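PDB 3KS6: glycerophosphoryl diester phosphodiesterase from Agrobacterium tumefaciens str. C58, which belongs to the glycerophosphoryl diester phosphodiesterase family, builds a TIM-barrel fold and holds a magnesium ion. Local coordinates for residues Ala172-Ala177 / Ala198-Ala203; Ala124-Glu127 / Met131-Arg134. All blocks are in the same frame, centred on the assembly; numbering follows the deposited sequence. Where two conformers were deposited one is given.

Interaction 1 of 2, residues Ala172-Ala177 / Ala198-Ala203; sequences AVIETA and AQVQAA
Two neighbouring helices on the outside of the TIM barrel meet here, and Ile174 of helix 162-179 makes every contact from its side. It reaches Gln199 and Val200 of helix 194-202 and Ala203 after them. The two backbones come closest at Ile174 and Val200, whose CA atoms are 6.6 Å apart. The side chain of Ile174 divides the work between its two branches. CG1 lies beside the backbone N (chi1 -68°) and the chain runs on extended, which carries CD1 out to the other helix. Ile174 CD1 sits 3.6 Å from Gln199 CG. The same Ile174 CD1 is 4.0 Å from Val200 CG2. The extended side chain of Gln199 passes obliquely over this methyl with its aliphatic part, and its amide nitrogen NE2 is also near CD1. The other branch, CG2, meets the methyl of Ala203. Ile174 CG2 and Ala203 CB are 3.3 Å apart, tighter than usual for two carbons. Leu205 lies against both Ile174 and Val200, and Ile185 of strand 184-188 touches Val200, so the contact continues inward to the barrel wall. No hydrogen bond joins the two segments. The helices are held together at this point by shape and apolar burial, with the solvent-exposed Gln199 contributing mainly its CG methylene.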
ATOM      1  N   ALA A 172      22.471  -3.776  -6.926  1.00 20.13           N
ATOM      2  CA  ALA A 172      22.611  -3.052  -5.644  1.00 20.23           C
ATOM      3  C   ALA A 172      21.286  -2.956  -4.907  1.00 18.89           C
ATOM      4  O   ALA A 172      21.274  -2.914  -3.651  1.00 19.03           O
ATOM      5  CB  ALA A 172      23.197  -1.684  -5.841  1.00 19.17           C
ATOM      6  N   VAL A 173      20.179  -2.885  -5.638  1.00 16.92           N
ATOM      7  CA  VAL A 173      18.866  -2.944  -4.963  1.00 18.06           C
ATOM      8  C   VAL A 173      18.743  -4.275  -4.221  1.00 17.69           C
ATOM      9  O   VAL A 173      18.345  -4.327  -3.059  1.00 19.74           O
ATOM     10  CB  VAL A 173      17.680  -2.746  -5.921  1.00 16.68           C
ATOM     11  CG1 VAL A 173      16.328  -3.200  -5.250  1.00 16.35           C
ATOM     12  CG2 VAL A 173      17.594  -1.298  -6.400  1.00 12.34           C
ATOM     13  N   ILE A 174      19.140  -5.364  -4.883  1.00 18.12           N
ATOM     14  CA  ILE A 174      19.059  -6.681  -4.311  1.00 18.51           C
ATOM     15  C   ILE A 174      20.036  -6.825  -3.135  1.00 18.48           C
ATOM     16  O   ILE A 174      19.642  -7.352  -2.090  1.00 17.99           O
ATOM     17  CB  ILE A 174      19.274  -7.795  -5.411  1.00 17.58           C
ATOM     18  CG1 ILE A 174      18.086  -7.783  -6.379  1.00 17.06           C
ATOM     19  CG2 ILE A 174      19.454  -9.180  -4.779  1.00 18.80           C
ATOM     20  CD1 ILE A 174      18.374  -8.512  -7.732  1.00 20.30           C
ATOM     21  N   GLU A 175      21.276  -6.330  -3.304  0.50 19.15           N
ATOM     22  CA  GLU A 175      22.281  -6.301  -2.220  0.50 20.02           C
ATOM     23  C   GLU A 175      21.688  -5.687  -0.955  0.50 19.95           C
ATOM     24  O   GLU A 175      21.816  -6.213   0.161  0.50 18.56           O
ATOM     25  CB  GLU A 175      23.461  -5.365  -2.577  0.50 19.75           C
ATOM     26  CG  GLU A 175      24.455  -5.819  -3.631  0.50 25.03           C
ATOM     27  CD  GLU A 175      25.387  -4.681  -4.116  0.50 23.64           C
ATOM     28  OE1 GLU A 175      25.392  -3.549  -3.536  0.50 12.62           O
ATOM     29  OE2 GLU A 175      26.117  -4.938  -5.105  0.50 33.60           O
ATOM     30  N   THR A 176      21.082  -4.526  -1.166  1.00 19.34           N
ATOM     31  CA  THR A 176      20.567  -3.696  -0.113  1.00 18.00           C
ATOM     32  C   THR A 176      19.427  -4.362   0.633  1.00 18.96           C
ATOM     33  O   THR A 176      19.389  -4.395   1.881  1.00 19.39           O
ATOM     34  CB  THR A 176      20.135  -2.327  -0.685  1.00 22.59           C
ATOM     35  OG1 THR A 176      21.261  -1.735  -1.345  1.00 19.25           O
ATOM     36  CG2 THR A 176      19.623  -1.412   0.429  1.00 20.70           C
ATOM     37  N   ALA A 177      18.506  -4.943  -0.114  1.00 16.93           N
ATOM     38  CA  ALA A 177      17.418  -5.679   0.505  1.00 19.20           C
ATOM     39  C   ALA A 177      17.962  -6.822   1.379  1.00 17.87           C
ATOM     40  O   ALA A 177      17.543  -6.986   2.512  1.00 19.22           O
ATOM     41  CB  ALA A 177      16.446  -6.224  -0.570  1.00 16.18           C
ATOM     42  N   ALA A 198      13.394 -12.306 -12.682  1.00 18.15           N
ATOM     43  CA  ALA A 198      14.291 -13.428 -12.560  1.00 19.55           C
ATOM     44  C   ALA A 198      15.464 -13.119 -11.653  1.00 19.29           C
ATOM     45  O   ALA A 198      15.804 -13.920 -10.789  1.00 19.27           O
ATOM     46  CB  ALA A 198      14.805 -13.869 -13.983  1.00 21.25           C
ATOM     47  N   GLN A 199      16.107 -11.970 -11.865  1.00 19.04           N
ATOM     48  CA  GLN A 199      17.261 -11.594 -11.054  1.00 18.87           C
ATOM     49  C   GLN A 199      16.882 -11.498  -9.559  1.00 19.49           C
ATOM     50  O   GLN A 199      17.629 -11.983  -8.665  1.00 20.98           O
ATOM     51  CB  GLN A 199      17.829 -10.272 -11.561  1.00 20.69           C
ATOM     52  CG  GLN A 199      19.152  -9.957 -10.907  1.00 19.69           C
ATOM     53  CD  GLN A 199      19.759  -8.705 -11.408  1.00 17.49           C
ATOM     54  OE1 GLN A 199      19.306  -8.125 -12.384  1.00 23.43           O
ATOM     55  NE2 GLN A 199      20.850  -8.281 -10.742  1.00 22.19           N
ATOM     56  N   VAL A 200      15.730 -10.878  -9.297  1.00 19.89           N
ATOM     57  CA  VAL A 200      15.224 -10.696  -7.938  1.00 17.65           C
ATOM     58  C   VAL A 200      14.902 -12.088  -7.300  1.00 18.87           C
ATOM     59  O   VAL A 200      15.331 -12.411  -6.202  1.00 17.88           O
ATOM     60  CB  VAL A 200      14.010  -9.752  -7.939  1.00 18.37           C
ATOM     61  CG1 VAL A 200      13.326  -9.736  -6.608  1.00 17.76           C
ATOM     62  CG2 VAL A 200      14.418  -8.331  -8.384  1.00 16.01           C
ATOM     63  N   GLN A 201      14.177 -12.924  -8.022  1.00 17.25           N
ATOM     64  CA  GLN A 201      13.852 -14.255  -7.490  1.00 16.81           C
ATOM     65  C   GLN A 201      15.044 -15.188  -7.320  1.00 17.40           C
ATOM     66  O   GLN A 201      15.072 -15.999  -6.399  1.00 18.98           O
ATOM     67  CB  GLN A 201      12.733 -14.873  -8.341  1.00 18.17           C
ATOM     68  CG  GLN A 201      11.452 -14.119  -8.185  1.00 20.84           C
ATOM     69  CD  GLN A 201      10.308 -14.757  -8.910  1.00 33.19           C
ATOM     70  OE1 GLN A 201      10.499 -15.559  -9.829  1.00 29.42           O
ATOM     71  NE2 GLN A 201       9.105 -14.377  -8.529  1.00 20.80           N
ATOM     72  N   ALA A 202      16.051 -15.045  -8.181  1.00 19.48           N
ATOM     73  CA  ALA A 202      17.265 -15.856  -8.115  1.00 20.10           C
ATOM     74  C   ALA A 202      18.046 -15.534  -6.840  1.00 19.76           C
ATOM     75  O   ALA A 202      18.769 -16.386  -6.331  1.00 21.03           O
ATOM     76  CB  ALA A 202      18.156 -15.624  -9.344  1.00 19.39           C
ATOM     77  N   ALA A 203      17.847 -14.321  -6.307  1.00 20.59           N
ATOM     78  CA  ALA A 203      18.443 -13.898  -5.033  1.00 18.07           C
ATOM     79  C   ALA A 203      17.624 -14.309  -3.799  1.00 20.18           C
ATOM     80  O   ALA A 203      17.976 -13.982  -2.634  1.00 19.07           O
ATOM     81  CB  ALA A 203      18.662 -12.340  -5.062  1.00 18.08           C
TER

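Interaction 2 of 2, residues Ala124-Glu127 / Met131-Arg134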
ATOM      1  N   ALA A 124       0.540  -0.675  17.610  1.00 21.70           N
ATOM      2  CA  ALA A 124      -0.386  -0.657  18.763  1.00 20.14           C
ATOM      3  C   ALA A 124      -1.832  -0.484  18.353  1.00 18.90           C
ATOM      4  O   ALA A 124      -2.723  -1.135  18.875  1.00 19.11           O
ATOM      5  CB  ALA A 124       0.025   0.453  19.753  1.00 20.52           C
ATOM      6  N   GLY A 125      -2.087   0.404  17.413  1.00 18.26           N
ATOM      7  CA  GLY A 125      -3.438   0.607  16.918  1.00 19.02           C
ATOM      8  C   GLY A 125      -3.977  -0.613  16.217  1.00 18.36           C
ATOM      9  O   GLY A 125      -5.148  -0.972  16.401  1.00 18.93           O
ATOM     10  N   LEU A 126      -3.159  -1.244  15.387  1.00 19.03           N
ATOM     11  CA  LEU A 126      -3.586  -2.477  14.734  1.00 19.96           C
ATOM     12  C   LEU A 126      -3.882  -3.604  15.754  1.00 22.12           C
ATOM     13  O   LEU A 126      -4.840  -4.381  15.591  1.00 22.97           O
ATOM     14  CB  LEU A 126      -2.515  -2.935  13.721  1.00 19.32           C
ATOM     15  CG  LEU A 126      -2.441  -2.159  12.398  1.00 16.66           C
ATOM     16  CD1 LEU A 126      -1.116  -2.421  11.612  1.00 14.84           C
ATOM     17  CD2 LEU A 126      -3.659  -2.340  11.526  1.00 20.86           C
ATOM     18  N   GLU A 127      -3.038  -3.704  16.778  1.00 21.69           N
ATOM     19  CA  GLU A 127      -3.219  -4.726  17.834  1.00 22.28           C
ATOM     20  C   GLU A 127      -4.511  -4.488  18.580  1.00 22.22           C
ATOM     21  O   GLU A 127      -5.276  -5.413  18.851  1.00 23.67           O
ATOM     22  CB  GLU A 127      -2.064  -4.680  18.817  1.00 25.28           C
ATOM     23  CG  GLU A 127      -0.803  -5.319  18.360  1.00 37.84           C
ATOM     24  CD  GLU A 127      -0.755  -6.825  18.671  1.00 48.73           C
ATOM     25  OE1 GLU A 127      -1.823  -7.475  18.602  1.00 37.61           O
ATOM     26  OE2 GLU A 127       0.358  -7.335  18.986  1.00 55.00           O
HETATM   27  N   MSE A 131      -6.107  -6.378  14.056  1.00 23.99           N
HETATM   28  CA  MSE A 131      -5.777  -6.451  12.633  1.00 22.11           C
HETATM   29  C   MSE A 131      -4.285  -6.683  12.367  1.00 21.12           C
HETATM   30  O   MSE A 131      -3.915  -6.877  11.206  1.00 19.06           O
HETATM   31  CB  MSE A 131      -6.260  -5.202  11.899  1.00 22.66           C
HETATM   32  CG  MSE A 131      -7.765  -5.072  11.814  1.00 24.31           C
HETATM   33 SE   MSE A 131      -8.547  -6.533  10.777  0.75 26.14          SE
HETATM   34  CE  MSE A 131      -7.699  -6.229   9.074  1.00 28.63           C
ATOM     35  N   LEU A 132      -3.421  -6.689  13.392  1.00 22.73           N
ATOM     36  CA  LEU A 132      -1.990  -6.848  13.157  1.00 23.07           C
ATOM     37  C   LEU A 132      -1.677  -8.129  12.415  1.00 25.10           C
ATOM     38  O   LEU A 132      -0.877  -8.132  11.495  1.00 19.63           O
ATOM     39  CB  LEU A 132      -1.181  -6.859  14.463  1.00 25.22           C
ATOM     40  CG  LEU A 132       0.352  -6.842  14.312  1.00 25.28           C
ATOM     41  CD1 LEU A 132       0.819  -5.643  13.491  1.00 22.53           C
ATOM     42  CD2 LEU A 132       1.039  -6.881  15.695  1.00 21.65           C
ATOM     43  N   GLU A 133      -2.302  -9.227  12.842  1.00 23.49           N
ATOM     44  CA  GLU A 133      -2.043 -10.534  12.238  1.00 24.84           C
ATOM     45  C   GLU A 133      -2.583 -10.666  10.828  1.00 23.18           C
ATOM     46  O   GLU A 133      -2.323 -11.673  10.168  1.00 24.14           O
ATOM     47  CB  GLU A 133      -2.561 -11.668  13.136  1.00 27.60           C
ATOM     48  CG  GLU A 133      -1.872 -11.702  14.523  1.00 37.09           C
ATOM     49  CD  GLU A 133      -0.328 -11.557  14.437  1.00 45.12           C
ATOM     50  OE1 GLU A 133       0.341 -12.358  13.720  1.00 46.76           O
ATOM     51  OE2 GLU A 133       0.207 -10.624  15.084  1.00 46.43           O
ATOM     52  N   ARG A 134      -3.328  -9.668  10.370  1.00 21.77           N
ATOM     53  CA  ARG A 134      -3.777  -9.621   8.992  1.00 21.51           C
ATOM     54  C   ARG A 134      -3.110  -8.504   8.210  1.00 19.83           C
ATOM     55  O   ARG A 134      -3.628  -8.079   7.194  1.00 20.25           O
ATOM     56  CB  ARG A 134      -5.279  -9.446   8.942  1.00 22.23           C
ATOM     57  CG  ARG A 134      -6.049 -10.618   9.563  1.00 25.36           C
ATOM     58  CD  ARG A 134      -7.544 -10.309   9.735  1.00 26.36           C
ATOM     59  NE  ARG A 134      -8.192  -9.794   8.542  1.00 24.62           N
ATOM     60  CZ  ARG A 134      -9.421  -9.295   8.506  1.00 27.30           C
ATOM     61  NH1 ARG A 134     -10.171  -9.246   9.602  1.00 27.65           N
ATOM     62  NH2 ARG A 134      -9.892  -8.849   7.357  1.00 25.76           N
TER
HETATM   63  O   HOH W   1      -1.002  -9.798  17.189  1.00 44.70           O
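The carbonyl of Leu126 takes the backbone N-H of Met131, a selenomethionine, in a nearly straight bond. Met131 N and Leu126 O are 2.8 Å apart, with an N-H...O angle of 168°. Leu132 N adds a weak second bond to the same oxygen, at 3.5 Å from Leu126 O. One carbonyl of the helix thus receives two successive N-H groups of the following turn. A water bridges two acidic side chains by donating to both, at 2.8 Å from Glu127 OE1 and 2.6 Å from Glu133 OE2. It probably offsets some of the repulsion between these nearby carboxylates, which are not in contact. Glu127 bends at chi2 (-87°), which folds its carboxylate back beside Leu132; Glu127 OE2 lies 3.4 Å from Leu132 CD2. Among the apolar groups, Leu126 CD2 packs on Met131 CB at 3.9 Å. The selenomethionine then curls away, and its CE covers one face of the Arg134 guanidinium, 3.5 Å above the plane. Arg134 also hydrogen-bonds Asn101 OD1 and the carbonyls of Tyr95 and Val100. The contact forms the helix-to-strand connection of the barrel between helix 118-128 and strand 135-139, where Leu126 and Met131 touch helix 88-95 and Phe102 of strand 101-106, while Leu126 and Leu132 rest on Phe137.

How the interactions relate
From the N terminus, interaction 2 comes first. It closes the short turn between helix 118-128 and strand 135-139, with three residues between its segments. The chain then passes through helix 142-151 and strand 156-160 before it enters helix 162-179. Interaction 1 closes a longer loop, in which strand 184-188 lies between the two helices. The contacts follow in series; they neither nest nor cross. The nearest atoms of interaction 1 and interaction 2 are about 20 Å apart, so the two do not touch. Interaction 2 joins a helix to the approach of its next strand. Interaction 1 ties together two helices of the outer layer. Both belong to the same barrel.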